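NTP pyrophosphohydrolase MazG-like domain-containing protein (Vibrio sp. DAT722, PDB 2Q73) probably hydrolyses nucleoside triphosphates to monophosphates and pyrophosphate as a magnesium-dependent, MazG-type house-cleaning enzyme. Local coordinates at residues Ser8-Phe13 and Val66-Asn71; Phe25-Glu30 and Tyr60-Tyr65; Gly32-Ser37 and Gly53-Glu58. All blocks are in the same frame, centred on the assembly; numbering follows the deposited sequence.

Contact 1 of 3, residues Ser8-Phe13 and Val66-Asn71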
ATOM      1  N   SER C   8      13.489  14.459  14.579  1.00 28.15           N
ATOM      2  CA  SER C   8      14.168  15.748  14.437  1.00 28.74           C
ATOM      3  C   SER C   8      15.433  15.665  13.575  1.00 28.72           C
ATOM      4  O   SER C   8      15.726  16.599  12.832  1.00 28.40           O
ATOM      5  CB  SER C   8      14.416  16.433  15.793  1.00 29.01           C
ATOM      6  OG  SER C   8      15.385  15.745  16.542  1.00 30.31           O
ATOM      7  N   HIS C   9      16.153  14.544  13.640  1.00 29.06           N
ATOM      8  CA  HIS C   9      17.305  14.309  12.757  1.00 29.69           C
ATOM      9  C   HIS C   9      16.877  14.196  11.283  1.00 28.88           C
ATOM     10  O   HIS C   9      17.541  14.729  10.395  1.00 28.42           O
ATOM     11  CB  HIS C   9      18.114  13.078  13.216  1.00 30.04           C
ATOM     12  CG  HIS C   9      18.969  13.330  14.423  1.00 33.14           C
ATOM     13  ND1 HIS C   9      20.029  12.518  14.766  1.00 35.45           N
ATOM     14  CD2 HIS C   9      18.935  14.313  15.356  1.00 34.12           C
ATOM     15  CE1 HIS C   9      20.601  12.982  15.865  1.00 35.99           C
ATOM     16  NE2 HIS C   9      19.955  14.070  16.243  1.00 35.46           N
ATOM     17  N   ILE C  10      15.752  13.535  11.028  1.00 28.55           N
ATOM     18  CA  ILE C  10      15.228  13.433   9.669  1.00 28.33           C
ATOM     19  C   ILE C  10      14.799  14.818   9.167  1.00 29.12           C
ATOM     20  O   ILE C  10      15.107  15.187   8.030  1.00 29.86           O
ATOM     21  CB  ILE C  10      14.084  12.412   9.574  1.00 27.88           C
ATOM     22  CG1 ILE C  10      14.629  10.993   9.787  1.00 26.93           C
ATOM     23  CG2 ILE C  10      13.338  12.519   8.204  1.00 27.23           C
ATOM     24  CD1 ILE C  10      13.530   9.917   9.818  1.00 27.56           C
ATOM     25  N   LYS C  11      14.126  15.590  10.022  1.00 29.50           N
ATOM     26  CA  LYS C  11      13.760  16.971   9.674  1.00 30.23           C
ATOM     27  C   LYS C  11      14.957  17.835   9.268  1.00 30.70           C
ATOM     28  O   LYS C  11      14.861  18.601   8.310  1.00 30.82           O
ATOM     29  CB  LYS C  11      12.975  17.654  10.800  1.00 30.47           C
ATOM     30  CG  LYS C  11      12.402  18.996  10.375  1.00 31.00           C
ATOM     31  CD  LYS C  11      11.382  19.538  11.337  1.00 31.92           C
ATOM     32  CE  LYS C  11      10.940  20.911  10.862  1.00 33.14           C
ATOM     33  NZ  LYS C  11       9.867  21.472  11.712  1.00 33.52           N
ATOM     34  N   GLU C  12      16.072  17.713   9.992  1.00 30.89           N
ATOM     35  CA  GLU C  12      17.312  18.448   9.681  1.00 32.15           C
ATOM     36  C   GLU C  12      17.855  18.141   8.284  1.00 31.72           C
ATOM     37  O   GLU C  12      18.410  19.009   7.613  1.00 31.60           O
ATOM     38  CB  GLU C  12      18.407  18.118  10.703  1.00 31.99           C
ATOM     39  CG  GLU C  12      18.220  18.723  12.088  1.00 34.36           C
ATOM     40  CD  GLU C  12      19.388  18.395  13.046  1.00 34.27           C
ATOM     41  OE1 GLU C  12      19.606  17.203  13.402  1.00 37.63           O
ATOM     42  OE2 GLU C  12      20.087  19.342  13.446  1.00 38.91           O
ATOM     43  N   PHE C  13      17.697  16.885   7.881  1.00 31.60           N
ATOM     44  CA  PHE C  13      18.235  16.323   6.649  1.00 31.94           C
ATOM     45  C   PHE C  13      17.279  16.480   5.442  1.00 31.11           C
ATOM     46  O   PHE C  13      17.712  16.646   4.303  1.00 31.37           O
ATOM     47  CB  PHE C  13      18.463  14.820   6.891  1.00 32.97           C
ATOM     48  CG  PHE C  13      18.943  14.063   5.681  1.00 34.25           C
ATOM     49  CD1 PHE C  13      20.217  14.311   5.154  1.00 36.12           C
ATOM     50  CD2 PHE C  13      18.143  13.093   5.087  1.00 35.65           C
ATOM     51  CE1 PHE C  13      20.673  13.615   4.043  1.00 36.69           C
ATOM     52  CE2 PHE C  13      18.593  12.395   3.968  1.00 36.31           C
ATOM     53  CZ  PHE C  13      19.864  12.664   3.447  1.00 35.05           C
ATOM     54  N   VAL C  66       7.409   7.542   7.513  1.00 27.77           N
ATOM     55  CA  VAL C  66       6.476   7.845   8.600  1.00 26.37           C
ATOM     56  C   VAL C  66       6.978   9.079   9.390  1.00 27.16           C
ATOM     57  O   VAL C  66       6.215  10.011   9.629  1.00 26.45           O
ATOM     58  CB  VAL C  66       6.216   6.611   9.510  1.00 26.54           C
ATOM     59  CG1 VAL C  66       5.539   7.021  10.812  1.00 26.39           C
ATOM     60  CG2 VAL C  66       5.331   5.575   8.785  1.00 25.67           C
ATOM     61  N   CYS C  67       8.259   9.093   9.762  1.00 26.12           N
ATOM     62  CA  CYS C  67       8.830  10.279  10.444  1.00 26.95           C
ATOM     63  C   CYS C  67       8.827  11.526   9.548  1.00 26.51           C
ATOM     64  O   CYS C  67       8.519  12.634  10.018  1.00 26.14           O
ATOM     65  CB  CYS C  67      10.243   9.996  10.932  1.00 27.06           C
ATOM     66  SG  CYS C  67      10.297   8.781  12.268  1.00 30.88           S
ATOM     67  N   ALA C  68       9.183  11.349   8.276  1.00 26.40           N
ATOM     68  CA  ALA C  68       9.253  12.488   7.352  1.00 26.59           C
ATOM     69  C   ALA C  68       7.857  13.090   7.169  1.00 26.89           C
ATOM     70  O   ALA C  68       7.690  14.309   7.214  1.00 26.59           O
ATOM     71  CB  ALA C  68       9.839  12.078   6.028  1.00 26.81           C
ATOM     72  N   LEU C  69       6.856  12.233   7.012  1.00 26.35           N
ATOM     73  CA  LEU C  69       5.459  12.688   6.923  1.00 26.54           C
ATOM     74  C   LEU C  69       4.997  13.362   8.208  1.00 26.09           C
ATOM     75  O   LEU C  69       4.234  14.329   8.166  1.00 25.75           O
ATOM     76  CB  LEU C  69       4.536  11.518   6.595  1.00 26.39           C
ATOM     77  CG  LEU C  69       4.526  11.098   5.118  1.00 26.55           C
ATOM     78  CD1 LEU C  69       4.007   9.671   4.964  1.00 28.13           C
ATOM     79  CD2 LEU C  69       3.652  12.097   4.331  1.00 26.50           C
ATOM     80  N   ALA C  70       5.444  12.852   9.356  1.00 26.06           N
ATOM     81  CA  ALA C  70       5.056  13.482  10.611  1.00 25.52           C
ATOM     82  C   ALA C  70       5.551  14.931  10.637  1.00 26.32           C
ATOM     83  O   ALA C  70       4.812  15.851  11.051  1.00 26.29           O
ATOM     84  CB  ALA C  70       5.571  12.690  11.811  1.00 24.96           C
ATOM     85  N   ASN C  71       6.792  15.141  10.200  1.00 26.37           N
ATOM     86  CA  ASN C  71       7.354  16.486  10.151  1.00 27.15           C
ATOM     87  C   ASN C  71       6.531  17.404   9.239  1.00 27.47           C
ATOM     88  O   ASN C  71       6.192  18.531   9.628  1.00 27.71           O
ATOM     89  CB  ASN C  71       8.814  16.438   9.686  1.00 27.03           C
ATOM     90  CG  ASN C  71       9.727  15.784  10.701  1.00 27.35           C
ATOM     91  OD1 ASN C  71       9.543  15.940  11.914  1.00 27.46           O
ATOM     92  ND2 ASN C  71      10.736  15.069  10.217  1.00 25.27           N
TER

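Contact 2 of 3, residues Phe25-Glu30 and Tyr60-Tyr65. With MG (magnesium ion), chain G.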
ATOM      1  N   PHE C  25       3.923   9.338  -1.827  1.00 25.91           N
ATOM      2  CA  PHE C  25       4.371   8.383  -2.857  1.00 24.95           C
ATOM      3  C   PHE C  25       5.521   7.509  -2.372  1.00 25.97           C
ATOM      4  O   PHE C  25       5.507   6.288  -2.558  1.00 26.13           O
ATOM      5  CB  PHE C  25       4.834   9.122  -4.108  1.00 25.60           C
ATOM      6  CG  PHE C  25       3.734   9.762  -4.892  1.00 24.42           C
ATOM      7  CD1 PHE C  25       2.579   9.044  -5.232  1.00 24.25           C
ATOM      8  CD2 PHE C  25       3.888  11.073  -5.379  1.00 25.15           C
ATOM      9  CE1 PHE C  25       1.563   9.651  -6.004  1.00 25.94           C
ATOM     10  CE2 PHE C  25       2.894  11.668  -6.137  1.00 25.77           C
ATOM     11  CZ  PHE C  25       1.724  10.958  -6.439  1.00 27.77           C
ATOM     12  N   LYS C  26       6.519   8.117  -1.746  1.00 25.90           N
ATOM     13  CA  LYS C  26       7.656   7.346  -1.245  1.00 26.81           C
ATOM     14  C   LYS C  26       7.261   6.356  -0.166  1.00 26.85           C
ATOM     15  O   LYS C  26       7.784   5.230  -0.156  1.00 27.07           O
ATOM     16  CB  LYS C  26       8.794   8.259  -0.737  1.00 26.30           C
ATOM     17  CG  LYS C  26       9.602   9.012  -1.823  1.00 26.49           C
ATOM     18  CD  LYS C  26      10.237   8.130  -2.889  1.00 30.97           C
ATOM     19  CE  LYS C  26      11.222   7.112  -2.305  1.00 32.89           C
ATOM     20  NZ  LYS C  26      11.828   6.231  -3.366  1.00 36.94           N
ATOM     21  N   LEU C  27       6.366   6.755   0.743  1.00 26.18           N
ATOM     22  CA  LEU C  27       5.872   5.830   1.772  1.00 26.69           C
ATOM     23  C   LEU C  27       5.299   4.565   1.111  1.00 26.83           C
ATOM     24  O   LEU C  27       5.638   3.443   1.513  1.00 26.17           O
ATOM     25  CB  LEU C  27       4.801   6.471   2.687  1.00 27.45           C
ATOM     26  CG  LEU C  27       4.120   5.495   3.676  1.00 25.93           C
ATOM     27  CD1 LEU C  27       5.131   5.041   4.735  1.00 28.36           C
ATOM     28  CD2 LEU C  27       2.913   6.157   4.331  1.00 26.86           C
ATOM     29  N   ILE C  28       4.423   4.762   0.132  1.00 25.81           N
ATOM     30  CA  ILE C  28       3.759   3.639  -0.553  1.00 25.58           C
ATOM     31  C   ILE C  28       4.798   2.794  -1.329  1.00 26.17           C
ATOM     32  O   ILE C  28       4.705   1.562  -1.332  1.00 25.30           O
ATOM     33  CB  ILE C  28       2.624   4.127  -1.457  1.00 26.32           C
ATOM     34  CG1 ILE C  28       1.657   5.057  -0.679  1.00 25.42           C
ATOM     35  CG2 ILE C  28       1.904   2.913  -2.183  1.00 25.45           C
ATOM     36  CD1 ILE C  28       1.005   4.420   0.571  1.00 27.45           C
ATOM     37  N   GLU C  29       5.796   3.452  -1.946  1.00 25.81           N
ATOM     38  CA  GLU C  29       6.869   2.724  -2.634  0.80 26.55           C
ATOM     39  C   GLU C  29       7.595   1.825  -1.651  1.00 26.04           C
ATOM     40  O   GLU C  29       7.905   0.670  -1.967  1.00 26.46           O
ATOM     41  CB  GLU C  29       7.866   3.691  -3.292  0.80 26.50           C
ATOM     42  CG  GLU C  29       7.310   4.368  -4.491  0.80 28.40           C
ATOM     43  CD  GLU C  29       8.144   5.564  -4.893  0.80 30.16           C
ATOM     44  OE1 GLU C  29       9.372   5.389  -5.037  0.80 30.08           O
ATOM     45  OE2 GLU C  29       7.561   6.661  -5.056  0.80 27.79           O
ATOM     46  N   GLU C  30       7.871   2.343  -0.455  1.00 26.18           N
ATOM     47  CA  GLU C  30       8.604   1.525   0.539  1.00 28.19           C
ATOM     48  C   GLU C  30       7.766   0.386   1.091  1.00 27.86           C
ATOM     49  O   GLU C  30       8.294  -0.694   1.374  1.00 28.45           O
ATOM     50  CB  GLU C  30       9.173   2.371   1.689  1.00 27.78           C
ATOM     51  CG  GLU C  30      10.128   3.483   1.225  1.00 29.23           C
ATOM     52  CD  GLU C  30      11.336   3.015   0.418  1.00 33.69           C
ATOM     53  OE1 GLU C  30      11.754   1.840   0.473  1.00 33.78           O
ATOM     54  OE2 GLU C  30      11.910   3.872  -0.290  1.00 38.60           O
ATOM     55  N   TYR C  60      12.939  -0.089   8.080  1.00 26.73           N
ATOM     56  CA  TYR C  60      13.557   1.212   8.346  1.00 26.55           C
ATOM     57  C   TYR C  60      13.088   2.257   7.310  1.00 27.20           C
ATOM     58  O   TYR C  60      12.771   3.394   7.664  1.00 27.11           O
ATOM     59  CB  TYR C  60      15.084   1.136   8.356  1.00 27.32           C
ATOM     60  CG  TYR C  60      15.660   2.500   8.694  1.00 26.46           C
ATOM     61  CD1 TYR C  60      15.787   2.909  10.016  1.00 27.47           C
ATOM     62  CD2 TYR C  60      15.969   3.415   7.684  1.00 27.30           C
ATOM     63  CE1 TYR C  60      16.278   4.193  10.328  1.00 29.06           C
ATOM     64  CE2 TYR C  60      16.439   4.691   7.982  1.00 27.11           C
ATOM     65  CZ  TYR C  60      16.587   5.072   9.298  1.00 28.92           C
ATOM     66  OH  TYR C  60      17.068   6.338   9.591  1.00 29.70           O
ATOM     67  N   ASP C  61      13.046   1.877   6.036  1.00 27.25           N
ATOM     68  CA  ASP C  61      12.654   2.835   5.013  1.00 28.15           C
ATOM     69  C   ASP C  61      11.201   3.306   5.185  1.00 28.63           C
ATOM     70  O   ASP C  61      10.912   4.467   4.938  1.00 29.14           O
ATOM     71  CB  ASP C  61      12.864   2.267   3.607  1.00 28.61           C
ATOM     72  CG  ASP C  61      14.335   2.069   3.252  1.00 30.02           C
ATOM     73  OD1 ASP C  61      15.240   2.530   3.979  1.00 30.97           O
ATOM     74  OD2 ASP C  61      14.578   1.435   2.202  1.00 30.81           O
ATOM     75  N   VAL C  62      10.285   2.403   5.582  1.00 27.80           N
ATOM     76  CA  VAL C  62       8.907   2.793   5.901  1.00 28.22           C
ATOM     77  C   VAL C  62       8.907   3.771   7.103  1.00 28.32           C
ATOM     78  O   VAL C  62       8.256   4.844   7.053  1.00 27.93           O
ATOM     79  CB  VAL C  62       8.004   1.552   6.149  1.00 27.71           C
ATOM     80  CG1 VAL C  62       6.657   1.986   6.702  1.00 29.55           C
ATOM     81  CG2 VAL C  62       7.815   0.759   4.824  1.00 26.81           C
ATOM     82  N   LEU C  63       9.651   3.415   8.151  1.00 27.41           N
ATOM     83  CA  LEU C  63       9.823   4.241   9.357  1.00 27.49           C
ATOM     84  C   LEU C  63      10.322   5.648   9.006  1.00 27.52           C
ATOM     85  O   LEU C  63       9.833   6.644   9.563  1.00 26.69           O
ATOM     86  CB  LEU C  63      10.791   3.572  10.342  1.00 27.03           C
ATOM     87  CG  LEU C  63      11.215   4.368  11.578  1.00 28.57           C
ATOM     88  CD1 LEU C  63       9.983   4.634  12.404  1.00 30.39           C
ATOM     89  CD2 LEU C  63      12.274   3.621  12.402  1.00 27.07           C
ATOM     90  N   TYR C  64      11.272   5.715   8.072  1.00 26.86           N
ATOM     91  CA  TYR C  64      11.840   6.986   7.633  1.00 27.16           C
ATOM     92  C   TYR C  64      10.734   7.872   7.073  1.00 26.85           C
ATOM     93  O   TYR C  64      10.623   9.032   7.451  1.00 26.99           O
ATOM     94  CB  TYR C  64      12.923   6.771   6.574  1.00 26.91           C
ATOM     95  CG  TYR C  64      13.509   8.073   6.047  1.00 27.18           C
ATOM     96  CD1 TYR C  64      14.664   8.612   6.604  1.00 25.38           C
ATOM     97  CD2 TYR C  64      12.897   8.768   4.989  1.00 24.40           C
ATOM     98  CE1 TYR C  64      15.206   9.812   6.130  1.00 26.46           C
ATOM     99  CE2 TYR C  64      13.429   9.958   4.509  1.00 25.68           C
ATOM    100  CZ  TYR C  64      14.584  10.471   5.081  1.00 25.25           C
ATOM    101  OH  TYR C  64      15.119  11.659   4.627  1.00 25.49           O
ATOM    102  N   TYR C  65       9.903   7.320   6.192  1.00 27.01           N
ATOM    103  CA  TYR C  65       8.821   8.123   5.598  1.00 27.32           C
ATOM    104  C   TYR C  65       7.672   8.434   6.549  1.00 28.02           C
ATOM    105  O   TYR C  65       7.070   9.494   6.432  1.00 27.00           O
ATOM    106  CB  TYR C  65       8.382   7.564   4.235  1.00 27.24           C
ATOM    107  CG  TYR C  65       9.437   7.885   3.230  1.00 26.33           C
ATOM    108  CD1 TYR C  65      10.357   6.909   2.804  1.00 26.96           C
ATOM    109  CD2 TYR C  65       9.610   9.211   2.788  1.00 26.76           C
ATOM    110  CE1 TYR C  65      11.382   7.243   1.898  1.00 26.74           C
ATOM    111  CE2 TYR C  65      10.620   9.553   1.919  1.00 26.66           C
ATOM    112  CZ  TYR C  65      11.501   8.567   1.480  1.00 27.61           C
ATOM    113  OH  TYR C  65      12.462   8.926   0.602  1.00 28.89           O
TER
HETATM  114 MG    MG G 503      13.612   0.594   0.099  0.50 21.64          MG
HETATM  115  O   HOH W   1      14.315   2.872  -0.966  1.00 47.14           O
HETATM  116  O   HOH W   2      15.279  -0.821  -0.869  1.00 45.84           O

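Contact 3 of 3, residues Gly32-Ser37 and Gly53-Glu58. With MG (magnesium ion), chain G.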
ATOM      1  N   GLY C  32       5.603  -1.218  -0.649  1.00 26.30           N
ATOM      2  CA  GLY C  32       5.669  -2.267  -1.692  1.00 26.09           C
ATOM      3  C   GLY C  32       6.969  -3.046  -1.649  1.00 26.45           C
ATOM      4  O   GLY C  32       6.984  -4.253  -1.810  1.00 25.03           O
ATOM      5  N   GLU C  33       8.075  -2.344  -1.419  1.00 25.86           N
ATOM      6  CA  GLU C  33       9.372  -3.016  -1.263  1.00 26.70           C
ATOM      7  C   GLU C  33       9.386  -3.868  -0.000  1.00 25.98           C
ATOM      8  O   GLU C  33       9.967  -4.961  -0.001  1.00 27.53           O
ATOM      9  CB  GLU C  33      10.501  -1.975  -1.265  1.00 25.43           C
ATOM     10  CG  GLU C  33      10.632  -1.324  -2.645  1.00 26.85           C
ATOM     11  CD  GLU C  33      11.852  -0.405  -2.807  1.00 32.21           C
ATOM     12  OE1 GLU C  33      12.612  -0.188  -1.824  1.00 37.96           O
ATOM     13  OE2 GLU C  33      12.064   0.087  -3.956  1.00 38.96           O
ATOM     14  N   LEU C  34       8.753  -3.389   1.076  1.00 25.27           N
ATOM     15  CA  LEU C  34       8.570  -4.219   2.264  1.00 25.58           C
ATOM     16  C   LEU C  34       7.833  -5.540   1.952  1.00 25.63           C
ATOM     17  O   LEU C  34       8.251  -6.623   2.400  1.00 26.73           O
ATOM     18  CB  LEU C  34       7.818  -3.451   3.374  1.00 25.50           C
ATOM     19  CG  LEU C  34       7.530  -4.227   4.678  1.00 26.88           C
ATOM     20  CD1 LEU C  34       8.843  -4.687   5.370  1.00 26.82           C
ATOM     21  CD2 LEU C  34       6.731  -3.356   5.610  1.00 27.57           C
ATOM     22  N   SER C  35       6.740  -5.438   1.207  1.00 25.80           N
ATOM     23  CA  SER C  35       5.985  -6.607   0.793  1.00 25.59           C
ATOM     24  C   SER C  35       6.865  -7.643   0.120  1.00 26.48           C
ATOM     25  O   SER C  35       6.816  -8.822   0.475  1.00 26.25           O
ATOM     26  CB  SER C  35       4.871  -6.163  -0.151  1.00 24.78           C
ATOM     27  OG  SER C  35       3.985  -7.231  -0.296  1.00 27.60           O
ATOM     28  N   GLU C  36       7.703  -7.188  -0.817  1.00 26.85           N
ATOM     29  CA  GLU C  36       8.649  -8.054  -1.516  1.00 27.27           C
ATOM     30  C   GLU C  36       9.657  -8.714  -0.563  1.00 27.16           C
ATOM     31  O   GLU C  36       9.891  -9.925  -0.662  1.00 26.28           O
ATOM     32  CB  GLU C  36       9.393  -7.254  -2.592  1.00 27.88           C
ATOM     33  CG  GLU C  36      10.277  -8.118  -3.513  1.00 27.34           C
ATOM     34  CD  GLU C  36      11.095  -7.292  -4.485  1.00 30.11           C
ATOM     35  OE1 GLU C  36      11.058  -6.033  -4.412  1.00 31.80           O
ATOM     36  OE2 GLU C  36      11.797  -7.912  -5.311  1.00 32.59           O
ATOM     37  N   SER C  37      10.270  -7.927   0.329  1.00 26.36           N
ATOM     38  CA  SER C  37      11.239  -8.466   1.299  1.00 26.46           C
ATOM     39  C   SER C  37      10.615  -9.533   2.206  1.00 26.39           C
ATOM     40  O   SER C  37      11.257 -10.537   2.516  1.00 25.99           O
ATOM     41  CB  SER C  37      11.900  -7.354   2.146  1.00 25.94           C
ATOM     42  OG  SER C  37      10.970  -6.807   3.086  1.00 29.01           O
ATOM     43  N   GLY C  53      17.601  -4.774   0.157  1.00 30.29           N
ATOM     44  CA  GLY C  53      16.443  -5.638  -0.056  1.00 29.78           C
ATOM     45  C   GLY C  53      15.997  -6.450   1.155  1.00 29.16           C
ATOM     46  O   GLY C  53      15.022  -7.205   1.066  1.00 29.21           O
ATOM     47  N   SER C  54      16.707  -6.322   2.276  1.00 27.98           N
ATOM     48  CA  SER C  54      16.323  -7.020   3.501  1.00 26.79           C
ATOM     49  C   SER C  54      15.029  -6.470   4.119  1.00 26.69           C
ATOM     50  O   SER C  54      14.652  -5.312   3.917  1.00 26.34           O
ATOM     51  CB  SER C  54      17.439  -6.962   4.538  1.00 26.37           C
ATOM     52  OG  SER C  54      17.569  -5.645   5.045  1.00 26.36           O
ATOM     53  N   VAL C  55      14.353  -7.307   4.891  1.00 26.09           N
ATOM     54  CA  VAL C  55      13.188  -6.858   5.641  1.00 26.69           C
ATOM     55  C   VAL C  55      13.593  -5.685   6.553  1.00 26.16           C
ATOM     56  O   VAL C  55      12.865  -4.689   6.646  1.00 26.91           O
ATOM     57  CB  VAL C  55      12.553  -8.034   6.454  1.00 27.11           C
ATOM     58  CG1 VAL C  55      11.489  -7.507   7.424  1.00 25.81           C
ATOM     59  CG2 VAL C  55      11.884  -9.055   5.487  1.00 27.24           C
ATOM     60  N   ALA C  56      14.754  -5.794   7.189  1.00 26.05           N
ATOM     61  CA  ALA C  56      15.292  -4.718   8.048  1.00 25.39           C
ATOM     62  C   ALA C  56      15.368  -3.379   7.317  1.00 25.60           C
ATOM     63  O   ALA C  56      14.897  -2.348   7.830  1.00 24.70           O
ATOM     64  CB  ALA C  56      16.675  -5.112   8.605  1.00 25.10           C
ATOM     65  N   GLU C  57      15.956  -3.392   6.121  1.00 25.79           N
ATOM     66  CA  GLU C  57      16.063  -2.168   5.321  1.00 27.04           C
ATOM     67  C   GLU C  57      14.704  -1.597   4.988  1.00 26.62           C
ATOM     68  O   GLU C  57      14.480  -0.390   5.136  1.00 26.41           O
ATOM     69  CB  GLU C  57      16.866  -2.400   4.040  1.00 27.42           C
ATOM     70  CG  GLU C  57      16.588  -1.395   2.942  1.00 31.12           C
ATOM     71  CD  GLU C  57      17.700  -1.295   1.935  1.00 37.47           C
ATOM     72  OE1 GLU C  57      17.534  -1.827   0.812  1.00 41.19           O
ATOM     73  OE2 GLU C  57      18.741  -0.687   2.267  1.00 39.46           O
ATOM     74  N   GLU C  58      13.779  -2.452   4.550  1.00 26.45           N
ATOM     75  CA  GLU C  58      12.487  -1.954   4.111  1.00 26.50           C
ATOM     76  C   GLU C  58      11.660  -1.420   5.278  1.00 26.18           C
ATOM     77  O   GLU C  58      10.984  -0.402   5.116  1.00 27.05           O
ATOM     78  CB  GLU C  58      11.699  -3.010   3.300  1.00 27.13           C
ATOM     79  CG  GLU C  58      12.512  -3.649   2.150  1.00 27.99           C
ATOM     80  CD  GLU C  58      13.270  -2.665   1.251  1.00 32.52           C
ATOM     81  OE1 GLU C  58      12.942  -1.466   1.221  1.00 33.92           O
ATOM     82  OE2 GLU C  58      14.200  -3.123   0.545  1.00 33.86           O
TER
HETATM   83 MG    MG G 503      13.612   0.594   0.099  0.50 21.64          MG
HETATM   84  O   HOH W   2      15.279  -0.821  -0.869  1.00 45.84           O

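Contact 1 of 3, residues Ser8-Phe13 and Val66-Asn71
Ile10 and Lys11 of helix 3-13 meet Cys67, Ala68 and Asn71 of helix 55-72 where the N-terminal helix of this all-alpha MazG fold crosses the C-terminal part of a metal-binding helix. The local axes are inclined at 74° and approach to 9.0 Å. The tight part is made by Ile10, whose two branches divide the work. CD1 presses on Cys67 at 3.5 Å from its CB, closer than usual for two carbons, while CG2 reaches the CB of Ala68 at 4.1 Å. Ile10 CG2 lies anti to the backbone N and CG1 beside it (chi1 -69°), which sends the two branches to different residues of the facing helix. The same CD1 branch also packs on Tyr64, one turn earlier on helix 55-72.

Toward solvent the contact thins out along Lys11. Its base is still close, Lys11 CB packing on the Asn71 amide 3.5 Å from ND2, but farther along the extended, exposed chain Lys11 CD is 4.1 Å from Asn71 OD1; the ammonium group has a cation-pi partner in Tyr15. The buried Asn71 amide is held from outside the two segments, its OD1 accepting a hydrogen bond from Gln7 NE2. Its other end comes up against the Lys11 backbone, but Asn71 ND2 and Lys11 N are both donors, and their 3.4 Å separation is a packing contact.

Contact 2 of 3, residues Phe25-Glu30 and Tyr60-Tyr65
With chi1 near -60° in Glu30 (-58°) and Asp61 (-68°), CG of each lies anti to its carbonyl carbon, and a further bend at chi2 of Glu30 turns its carboxylate toward Asp61 and the magnesium ion. Glu30 OE1 binds the metal at 2.3 Å and Asp61 OD2 binds it at 2.5 Å. They share the ion with Glu33 and Glu58, the acidic EExxE and ExxD pattern of MazG-type enzymes carried on two antiparallel helices. The two carboxylate planes stand 78° apart; Glu30 OE1 and Asp61 OD2 come within 3.3 Å because both bind the same cation, which would offset their like charges. Water 1 donates to Glu30 OE2 and more weakly to Asp61 OD2, a weak second link.

Beside the metal, the Tyr65 ring is packed on both faces. Lys26 CB sits over one, 3.5 Å from the ring centroid and close to its normal, a CH-pi contact; Tyr64 CD2 lies over the opposite face. The Lys26 chain then bends at chi2 and chi3, passing the Tyr65 hydroxyl to bring NZ toward Glu30 OE2, a long salt bridge. Deeper in the interface, Leu27 CD1 meets Val62 CG1 at 3.9 Å, and Val62 CG2 packs against Glu30 CB at 3.8 Å.

Antiparallel in direction, these segments of helices 20-39 and 55-72 have axes 8.8 Å apart. Helix 3-13 packs on Tyr60, Leu63 and Tyr64, while the second subunit supplies Lys84 to Asp61 OD1 in a salt bridge and packs its Leu34 on Leu27.

Contact 3 of 3, residues Gly32-Ser37 and Gly53-Glu58
Glu58, Ser37 and Val55 lose the most surface between Gly32-Ser37 and Gly53-Glu58, and they divide the interface into a metal end and a packing end. At the metal end Glu58 bends at chi2 and sets OE1 2.4 Å from the magnesium ion, which Glu33 OE1 binds at 2.3 Å from the facing helix; Glu30 and Asp61 complete the four-acid site characteristic of MazG-type enzymes. The planes of the Glu33 and Glu58 carboxylates are nearly perpendicular, 88° apart, and the cation between them accounts for the 3.3 Å approach of Glu33 OE1 to Glu58 OE1. Water 2, itself a metal ligand, donates to Glu58 OE2, so both oxygens of that carboxylate are engaged. The aliphatic base of Glu58 is pressed on the helix: its CB lies 3.5 Å from Leu34 CA, and the side chains of Leu34 and Glu58 run past each other in opposite directions.

At the packing end, a chi1 of 72° places Ser37 OG between its backbone N and carbonyl carbon, folded back to donate to Leu34 O of the preceding turn and set against Val55 CG2 at 3.4 Å. Ser37 CB faces Gly53 O at 3.3 Å. The opposing helix starts here: Ser54 is its N-cap, OG accepting from Glu57 N as well as bonding Leu51 O, and Glu57 OE1 reaches back to accept from Gly53 N.

The contact thus joins the C-terminal half of helix 20-39 to the start of helix 55-72; Leu27 of the second subunit packs on Leu34, and Ser35 OG hydrogen-bonds to Phe25 O of the third subunit.

How the contacts relate
Contacts 2 and 3 are successive levels of one pairing between helices 20-39 and 55-72, their centres 10 Å apart, and together they complete the magnesium site: Glu30 and Asp61 come from contact 2, Glu33 and Glu58 from contact 3, with water 2 common to both. Glu30 OE1 and Glu58 OE1, 3.6 Å apart, join the levels through the ion. Contact 1 brings helix 3-13 onto the far end of helix 55-72. It touches contact 2 through Leu69 CD1 and Leu27 CD2 at 3.7 Å, but its centre is 21 Å from that of contact 3, and the side chain of Ala68 is about 13 Å from the magnesium ion.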